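Local coordinates for protein peptidoglycan glycosyltransferase (Atopobium parvulum, PDB 4OVD) that belongs to the penicillin-binding protein family, pairing a dimerisation domain with a transpeptidase domain, at residues A[259-271]-A[278-290]. Numbering follows the deposited sequence.
Sequences EIYAAASYPLPDF and DYESLNLKLVSSI
Ser265 and Lys285 make the polar bonds of this contact. The backbone N of Lys285, first residue of helix 285-288, donates to Ser265 OG at 2.7 Å; the N-H...O angle of 131° marks a short but bent bond. That hydroxyl also hydrogen-bonds Ser249 OG, and the two partners together probably restrict its rotation. Lys285 CG, anti to the carbonyl carbon (chi1 -69°), lies 3.8 Å from Ser265 CB, and the extended chain beyond it carries NZ to Tyr266 O at 2.9 Å, in the carbonyl plane and on a lone pair (C=O...N 137°). The lysine side chain crosses that of Pro267, which follows a cis peptide bond, at about a right angle, with NZ 3.6 Å from Pro267 CD.

Packing extends both ways: Leu284 CD2 meets the strand backbone 3.8 Å from Ala264 CA, Ser281 CB lies 3.5 Å from Pro267 O, and Leu282 CD2 touches Pro269 CB at 4.0 Å. Gln162 NE2 hydrogen-bonds both Ser265 O and Ser281 O, tying the segments together through helix 161-164. Thus a helix start, with Leu284 at the N-cap position, packs on outermost strand 260-266 of the antiparallel transpeptidase-domain sheet, beside strand 248-253, whose Ser249 and Met251 meet Leu286; Tyr266 and Leu268 instead pack on helix 225-242.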
ATOM      1  N   GLU A 259      -5.487  -9.647   4.042  1.00 40.87           N
ATOM      2  CA  GLU A 259      -5.667 -10.207   2.678  1.00 41.19           C
ATOM      3  C   GLU A 259      -5.877  -9.117   1.660  1.00 43.08           C
ATOM      4  O   GLU A 259      -6.591  -8.166   1.954  1.00 37.70           O
ATOM      5  CB  GLU A 259      -6.874 -11.151   2.635  1.00 44.90           C
ATOM      6  CG  GLU A 259      -6.644 -12.419   3.444  1.00 49.51           C
ATOM      7  CD  GLU A 259      -7.892 -13.336   3.560  1.00 66.48           C
ATOM      8  OE1 GLU A 259      -8.996 -12.948   3.072  1.00 57.52           O
ATOM      9  OE2 GLU A 259      -7.757 -14.457   4.148  1.00 67.99           O
ATOM     10  N   ILE A 260      -5.227  -9.241   0.490  1.00 42.05           N
ATOM     11  CA  ILE A 260      -5.326  -8.260  -0.603  1.00 37.08           C
ATOM     12  C   ILE A 260      -6.343  -8.684  -1.643  1.00 39.80           C
ATOM     13  O   ILE A 260      -6.222  -9.765  -2.310  1.00 39.60           O
ATOM     14  CB  ILE A 260      -3.969  -8.032  -1.220  1.00 36.50           C
ATOM     15  CG1 ILE A 260      -3.026  -7.407  -0.167  1.00 34.34           C
ATOM     16  CG2 ILE A 260      -4.063  -7.079  -2.432  1.00 39.35           C
ATOM     17  CD1 ILE A 260      -1.544  -7.574  -0.511  1.00 34.32           C
ATOM     18  N   TYR A 261      -7.380  -7.870  -1.779  1.00 37.52           N
ATOM     19  CA  TYR A 261      -8.416  -8.195  -2.697  1.00 39.59           C
ATOM     20  C   TYR A 261      -8.062  -7.862  -4.110  1.00 39.98           C
ATOM     21  O   TYR A 261      -8.531  -8.531  -5.029  1.00 43.97           O
ATOM     22  CB  TYR A 261      -9.689  -7.461  -2.377  1.00 42.53           C
ATOM     23  CG  TYR A 261     -10.229  -7.668  -1.011  1.00 42.07           C
ATOM     24  CD1 TYR A 261     -10.728  -8.912  -0.617  1.00 44.72           C
ATOM     25  CD2 TYR A 261     -10.385  -6.592  -0.168  1.00 42.53           C
ATOM     26  CE1 TYR A 261     -11.261  -9.093   0.642  1.00 48.28           C
ATOM     27  CE2 TYR A 261     -10.944  -6.745   1.091  1.00 48.08           C
ATOM     28  CZ  TYR A 261     -11.406  -7.981   1.480  1.00 44.40           C
ATOM     29  OH  TYR A 261     -11.944  -8.075   2.719  1.00 45.21           O
ATOM     30  N   ALA A 262      -7.298  -6.804  -4.280  1.00 39.33           N
ATOM     31  CA  ALA A 262      -6.841  -6.344  -5.604  1.00 39.61           C
ATOM     32  C   ALA A 262      -5.651  -5.423  -5.478  1.00 38.89           C
ATOM     33  O   ALA A 262      -5.494  -4.753  -4.483  1.00 40.03           O
ATOM     34  CB  ALA A 262      -7.945  -5.624  -6.324  1.00 43.92           C
ATOM     35  N   ALA A 263      -4.789  -5.409  -6.484  1.00 40.66           N
ATOM     36  CA  ALA A 263      -3.642  -4.541  -6.463  1.00 37.74           C
ATOM     37  C   ALA A 263      -3.034  -4.426  -7.830  1.00 35.81           C
ATOM     38  O   ALA A 263      -2.901  -5.432  -8.572  1.00 34.97           O
ATOM     39  CB  ALA A 263      -2.611  -5.072  -5.458  1.00 37.43           C
ATOM     40  N   ALA A 264      -2.641  -3.215  -8.190  1.00 38.85           N
ATOM     41  CA  ALA A 264      -2.019  -3.012  -9.487  1.00 37.42           C
ATOM     42  C   ALA A 264      -1.188  -1.749  -9.558  1.00 37.09           C
ATOM     43  O   ALA A 264      -1.387  -0.836  -8.785  1.00 35.61           O
ATOM     44  CB  ALA A 264      -3.093  -2.991 -10.569  1.00 41.54           C
ATOM     45  N   SER A 265      -0.219  -1.759 -10.463  1.00 34.27           N
ATOM     46  CA  SER A 265       0.627  -0.637 -10.765  1.00 37.43           C
ATOM     47  C   SER A 265       0.609  -0.442 -12.285  1.00 35.76           C
ATOM     48  O   SER A 265       0.511  -1.370 -13.029  1.00 41.56           O
ATOM     49  CB  SER A 265       2.083  -0.925 -10.311  1.00 40.04           C
ATOM     50  OG  SER A 265       2.131  -0.858  -8.929  1.00 53.02           O
ATOM     51  N   TYR A 266       0.747   0.783 -12.713  1.00 38.78           N
ATOM     52  CA  TYR A 266       0.756   1.157 -14.091  1.00 38.88           C
ATOM     53  C   TYR A 266       2.168   1.632 -14.312  1.00 44.45           C
ATOM     54  O   TYR A 266       2.663   2.435 -13.507  1.00 44.42           O
ATOM     55  CB  TYR A 266      -0.244   2.295 -14.381  1.00 39.56           C
ATOM     56  CG  TYR A 266      -0.317   2.684 -15.830  1.00 44.24           C
ATOM     57  CD1 TYR A 266       0.647   3.491 -16.393  1.00 47.76           C
ATOM     58  CD2 TYR A 266      -1.357   2.251 -16.650  1.00 51.21           C
ATOM     59  CE1 TYR A 266       0.608   3.825 -17.737  1.00 54.23           C
ATOM     60  CE2 TYR A 266      -1.400   2.588 -17.998  1.00 49.49           C
ATOM     61  CZ  TYR A 266      -0.410   3.361 -18.528  1.00 52.58           C
ATOM     62  OH  TYR A 266      -0.440   3.737 -19.841  1.00 67.83           O
ATOM     63  N   PRO A 267       2.806   1.212 -15.434  1.00 46.82           N
ATOM     64  CA  PRO A 267       2.276   0.353 -16.506  1.00 49.70           C
ATOM     65  C   PRO A 267       2.025  -1.084 -16.150  1.00 52.16           C
ATOM     66  O   PRO A 267       2.747  -1.681 -15.323  1.00 48.06           O
ATOM     67  CB  PRO A 267       3.350   0.421 -17.631  1.00 54.38           C
ATOM     68  CG  PRO A 267       4.478   1.225 -17.106  1.00 55.76           C
ATOM     69  CD  PRO A 267       4.029   1.926 -15.834  1.00 55.06           C
ATOM     70  N   LEU A 268       1.040  -1.659 -16.846  1.00 44.78           N
ATOM     71  CA  LEU A 268       0.636  -3.022 -16.662  1.00 45.79           C
ATOM     72  C   LEU A 268       1.237  -3.803 -17.795  1.00 49.38           C
ATOM     73  O   LEU A 268       1.542  -3.233 -18.840  1.00 47.11           O
ATOM     74  CB  LEU A 268      -0.871  -3.147 -16.754  1.00 49.81           C
ATOM     75  CG  LEU A 268      -1.711  -2.668 -15.576  1.00 50.86           C
ATOM     76  CD1 LEU A 268      -3.169  -2.421 -15.971  1.00 51.47           C
ATOM     77  CD2 LEU A 268      -1.609  -3.718 -14.486  1.00 47.40           C
ATOM     78  N   PRO A 269       1.460  -5.092 -17.594  1.00 46.29           N
ATOM     79  CA  PRO A 269       2.024  -5.854 -18.722  1.00 57.26           C
ATOM     80  C   PRO A 269       0.990  -6.639 -19.554  1.00 61.30           C
ATOM     81  O   PRO A 269      -0.115  -6.890 -19.086  1.00 65.50           O
ATOM     82  CB  PRO A 269       2.854  -6.892 -18.018  1.00 50.02           C
ATOM     83  CG  PRO A 269       2.057  -7.199 -16.807  1.00 52.79           C
ATOM     84  CD  PRO A 269       1.378  -5.910 -16.390  1.00 50.79           C
ATOM     85  N   ASP A 270       1.402  -7.120 -20.727  1.00 79.33           N
ATOM     86  CA  ASP A 270       0.541  -7.965 -21.568  1.00 83.14           C
ATOM     87  C   ASP A 270       1.357  -8.962 -22.389  1.00 91.70           C
ATOM     88  O   ASP A 270       2.496  -8.672 -22.780  1.00 72.90           O
ATOM     89  CB  ASP A 270      -0.303  -7.144 -22.531  1.00 98.78           C
ATOM     90  CG  ASP A 270       0.510  -6.558 -23.659  1.00102.64           C
ATOM     91  OD1 ASP A 270       1.676  -6.185 -23.391  1.00 96.97           O
ATOM     92  OD2 ASP A 270      -0.024  -6.459 -24.796  1.00 80.01           O
ATOM     93  N   PHE A 271       0.733 -10.103 -22.702  1.00108.74           N
ATOM     94  CA  PHE A 271       1.369 -11.163 -23.487  1.00111.32           C
ATOM     95  C   PHE A 271       2.591 -11.636 -22.711  1.00119.28           C
ATOM     96  O   PHE A 271       2.788 -11.225 -21.565  1.00 97.71           O
ATOM     97  CB  PHE A 271       1.772 -10.659 -24.879  1.00103.90           C
ATOM     98  CG  PHE A 271       0.609 -10.315 -25.766  1.00100.10           C
ATOM     99  CD1 PHE A 271      -0.371  -9.418 -25.352  1.00110.78           C
ATOM    100  CD2 PHE A 271       0.544 -10.806 -27.050  1.00 91.81           C
ATOM    101  CE1 PHE A 271      -1.434  -9.080 -26.181  1.00103.89           C
ATOM    102  CE2 PHE A 271      -0.504 -10.465 -27.887  1.00109.94           C
ATOM    103  CZ  PHE A 271      -1.498  -9.602 -27.453  1.00107.69           C
ATOM    104  N   ASP A 278       7.417  -5.937 -21.281  1.00 53.13           N
ATOM    105  CA  ASP A 278       8.424  -5.063 -20.666  1.00 55.26           C
ATOM    106  C   ASP A 278       8.660  -5.455 -19.227  1.00 47.90           C
ATOM    107  O   ASP A 278       7.757  -5.305 -18.385  1.00 52.04           O
ATOM    108  CB  ASP A 278       7.974  -3.605 -20.744  1.00 62.71           C
ATOM    109  CG  ASP A 278       8.788  -2.692 -19.840  1.00 67.37           C
ATOM    110  OD1 ASP A 278       9.953  -3.002 -19.486  1.00 69.55           O
ATOM    111  OD2 ASP A 278       8.231  -1.651 -19.464  1.00 83.97           O
ATOM    112  N   TYR A 279       9.878  -5.914 -18.912  1.00 49.30           N
ATOM    113  CA  TYR A 279      10.165  -6.385 -17.551  1.00 45.80           C
ATOM    114  C   TYR A 279       9.818  -5.434 -16.427  1.00 45.82           C
ATOM    115  O   TYR A 279       9.373  -5.887 -15.369  1.00 45.11           O
ATOM    116  CB  TYR A 279      11.569  -6.983 -17.355  1.00 45.64           C
ATOM    117  CG  TYR A 279      11.842  -8.228 -18.141  1.00 44.77           C
ATOM    118  CD1 TYR A 279      10.811  -8.977 -18.704  1.00 45.08           C
ATOM    119  CD2 TYR A 279      13.127  -8.744 -18.223  1.00 41.63           C
ATOM    120  CE1 TYR A 279      11.060 -10.135 -19.408  1.00 42.72           C
ATOM    121  CE2 TYR A 279      13.389  -9.894 -18.973  1.00 43.63           C
ATOM    122  CZ  TYR A 279      12.351 -10.590 -19.540  1.00 44.89           C
ATOM    123  OH  TYR A 279      12.571 -11.752 -20.228  1.00 41.13           O
ATOM    124  N   GLU A 280       9.954  -4.130 -16.635  1.00 51.51           N
ATOM    125  CA  GLU A 280       9.568  -3.198 -15.606  1.00 54.35           C
ATOM    126  C   GLU A 280       8.075  -3.193 -15.260  1.00 48.30           C
ATOM    127  O   GLU A 280       7.733  -2.933 -14.109  1.00 59.36           O
ATOM    128  CB  GLU A 280      10.094  -1.787 -15.852  1.00 70.35           C
ATOM    129  CG  GLU A 280      11.580  -1.700 -15.464  1.00 84.31           C
ATOM    130  CD  GLU A 280      12.129  -0.285 -15.358  1.00 94.41           C
ATOM    131  OE1 GLU A 280      11.333   0.669 -15.218  1.00 81.95           O
ATOM    132  OE2 GLU A 280      13.371  -0.134 -15.380  1.00110.69           O
ATOM    133  N   SER A 281       7.208  -3.636 -16.158  1.00 45.37           N
ATOM    134  CA  SER A 281       5.755  -3.654 -15.843  1.00 45.35           C
ATOM    135  C   SER A 281       5.371  -4.828 -14.929  1.00 46.35           C
ATOM    136  O   SER A 281       4.244  -4.903 -14.452  1.00 46.06           O
ATOM    137  CB  SER A 281       4.915  -3.746 -17.118  1.00 46.24           C
ATOM    138  OG  SER A 281       5.002  -5.052 -17.683  1.00 47.06           O
ATOM    139  N   LEU A 282       6.304  -5.760 -14.720  1.00 42.57           N
ATOM    140  CA  LEU A 282       6.101  -6.925 -13.866  1.00 45.36           C
ATOM    141  C   LEU A 282       6.227  -6.688 -12.356  1.00 47.10           C
ATOM    142  O   LEU A 282       5.934  -7.571 -11.542  1.00 43.40           O
ATOM    143  CB  LEU A 282       7.103  -8.014 -14.254  1.00 43.85           C
ATOM    144  CG  LEU A 282       6.978  -8.437 -15.717  1.00 42.22           C
ATOM    145  CD1 LEU A 282       8.067  -9.435 -16.038  1.00 44.23           C
ATOM    146  CD2 LEU A 282       5.610  -9.014 -15.994  1.00 43.39           C
ATOM    147  N   ASN A 283       6.732  -5.535 -11.987  1.00 40.41           N
ATOM    148  CA  ASN A 283       6.822  -5.193 -10.595  1.00 42.14           C
ATOM    149  C   ASN A 283       5.507  -4.583 -10.128  1.00 39.73           C
ATOM    150  O   ASN A 283       4.748  -4.084 -10.934  1.00 45.05           O
ATOM    151  CB  ASN A 283       7.812  -4.064 -10.436  1.00 44.20           C
ATOM    152  CG  ASN A 283       9.211  -4.470 -10.798  1.00 54.31           C
ATOM    153  OD1 ASN A 283       9.721  -5.492 -10.317  1.00 68.00           O
ATOM    154  ND2 ASN A 283       9.861  -3.647 -11.613  1.00 59.32           N
ATOM    155  N   LEU A 284       5.251  -4.634  -8.826  1.00 39.25           N
ATOM    156  CA  LEU A 284       4.153  -3.874  -8.248  1.00 38.17           C
ATOM    157  C   LEU A 284       4.880  -2.701  -7.642  1.00 38.91           C
ATOM    158  O   LEU A 284       5.670  -2.845  -6.654  1.00 40.75           O
ATOM    159  CB  LEU A 284       3.440  -4.557  -7.086  1.00 45.82           C
ATOM    160  CG  LEU A 284       2.140  -5.232  -7.217  1.00 50.98           C
ATOM    161  CD1 LEU A 284       1.714  -5.577  -5.793  1.00 49.92           C
ATOM    162  CD2 LEU A 284       1.196  -4.236  -7.871  1.00 52.93           C
ATOM    163  N   LYS A 285       4.625  -1.528  -8.159  1.00 35.58           N
ATOM    164  CA  LYS A 285       5.301  -0.341  -7.643  1.00 36.25           C
ATOM    165  C   LYS A 285       5.098  -0.142  -6.150  1.00 33.03           C
ATOM    166  O   LYS A 285       6.011   0.292  -5.472  1.00 34.42           O
ATOM    167  CB  LYS A 285       4.891   0.892  -8.429  1.00 35.89           C
ATOM    168  CG  LYS A 285       5.424   0.873  -9.856  1.00 36.94           C
ATOM    169  CD  LYS A 285       5.041   2.138 -10.608  1.00 42.26           C
ATOM    170  CE  LYS A 285       5.846   2.200 -11.909  1.00 49.00           C
ATOM    171  NZ  LYS A 285       5.317   3.286 -12.746  1.00 53.89           N
ATOM    172  N   LEU A 286       3.902  -0.428  -5.640  1.00 35.49           N
ATOM    173  CA  LEU A 286       3.642  -0.329  -4.186  1.00 34.89           C
ATOM    174  C   LEU A 286       4.621  -0.988  -3.272  1.00 29.69           C
ATOM    175  O   LEU A 286       4.685  -0.692  -2.087  1.00 35.03           O
ATOM    176  CB  LEU A 286       2.330  -1.042  -3.857  1.00 42.79           C
ATOM    177  CG  LEU A 286       1.141  -0.321  -4.416  1.00 49.39           C
ATOM    178  CD1 LEU A 286      -0.064  -1.195  -4.369  1.00 49.26           C
ATOM    179  CD2 LEU A 286       0.927   0.920  -3.584  1.00 48.26           C
ATOM    180  N   VAL A 287       5.185  -2.047  -3.766  1.00 28.87           N
ATOM    181  CA  VAL A 287       6.164  -2.896  -3.071  1.00 30.82           C
ATOM    182  C   VAL A 287       7.594  -2.591  -3.332  1.00 30.71           C
ATOM    183  O   VAL A 287       8.483  -2.580  -2.428  1.00 30.82           O
ATOM    184  CB  VAL A 287       5.887  -4.362  -3.558  1.00 35.84           C
ATOM    185  CG1 VAL A 287       6.859  -5.322  -2.991  1.00 44.29           C
ATOM    186  CG2 VAL A 287       4.475  -4.774  -3.133  1.00 42.04           C
ATOM    187  N   SER A 288       7.894  -2.423  -4.600  1.00 32.79           N
ATOM    188  CA  SER A 288       9.260  -2.234  -4.971  1.00 34.77           C
ATOM    189  C   SER A 288       9.693  -0.841  -5.316  1.00 40.02           C
ATOM    190  O   SER A 288      10.839  -0.666  -5.544  1.00 36.80           O
ATOM    191  CB  SER A 288       9.569  -3.202  -6.125  1.00 40.18           C
ATOM    192  OG  SER A 288       8.661  -2.909  -7.152  1.00 45.30           O
ATOM    193  N   SER A 289       8.832   0.154  -5.448  1.00 33.32           N
ATOM    194  CA  SER A 289       9.377   1.509  -5.686  1.00 34.58           C
ATOM    195  C   SER A 289       9.213   2.319  -4.399  1.00 36.38           C
ATOM    196  O   SER A 289       8.312   2.052  -3.577  1.00 37.20           O
ATOM    197  CB  SER A 289       8.616   2.196  -6.838  1.00 40.58           C
ATOM    198  OG  SER A 289       8.699   1.388  -7.968  1.00 43.10           O
ATOM    199  N   ILE A 290      10.076   3.301  -4.209  1.00 31.79           N
ATOM    200  CA  ILE A 290      10.057   4.135  -3.007  1.00 30.96           C
ATOM    201  C   ILE A 290       9.840   5.568  -3.423  1.00 32.33           C
ATOM    202  O   ILE A 290      10.197   5.982  -4.543  1.00 28.81           O
ATOM    203  CB  ILE A 290      11.311   4.040  -2.163  1.00 32.77           C
ATOM    204  CG1 ILE A 290      12.532   4.584  -2.883  1.00 33.54           C
ATOM    205  CG2 ILE A 290      11.566   2.567  -1.730  1.00 40.27           C
ATOM    206  CD1 ILE A 290      13.781   4.495  -1.967  1.00 34.06           C
TER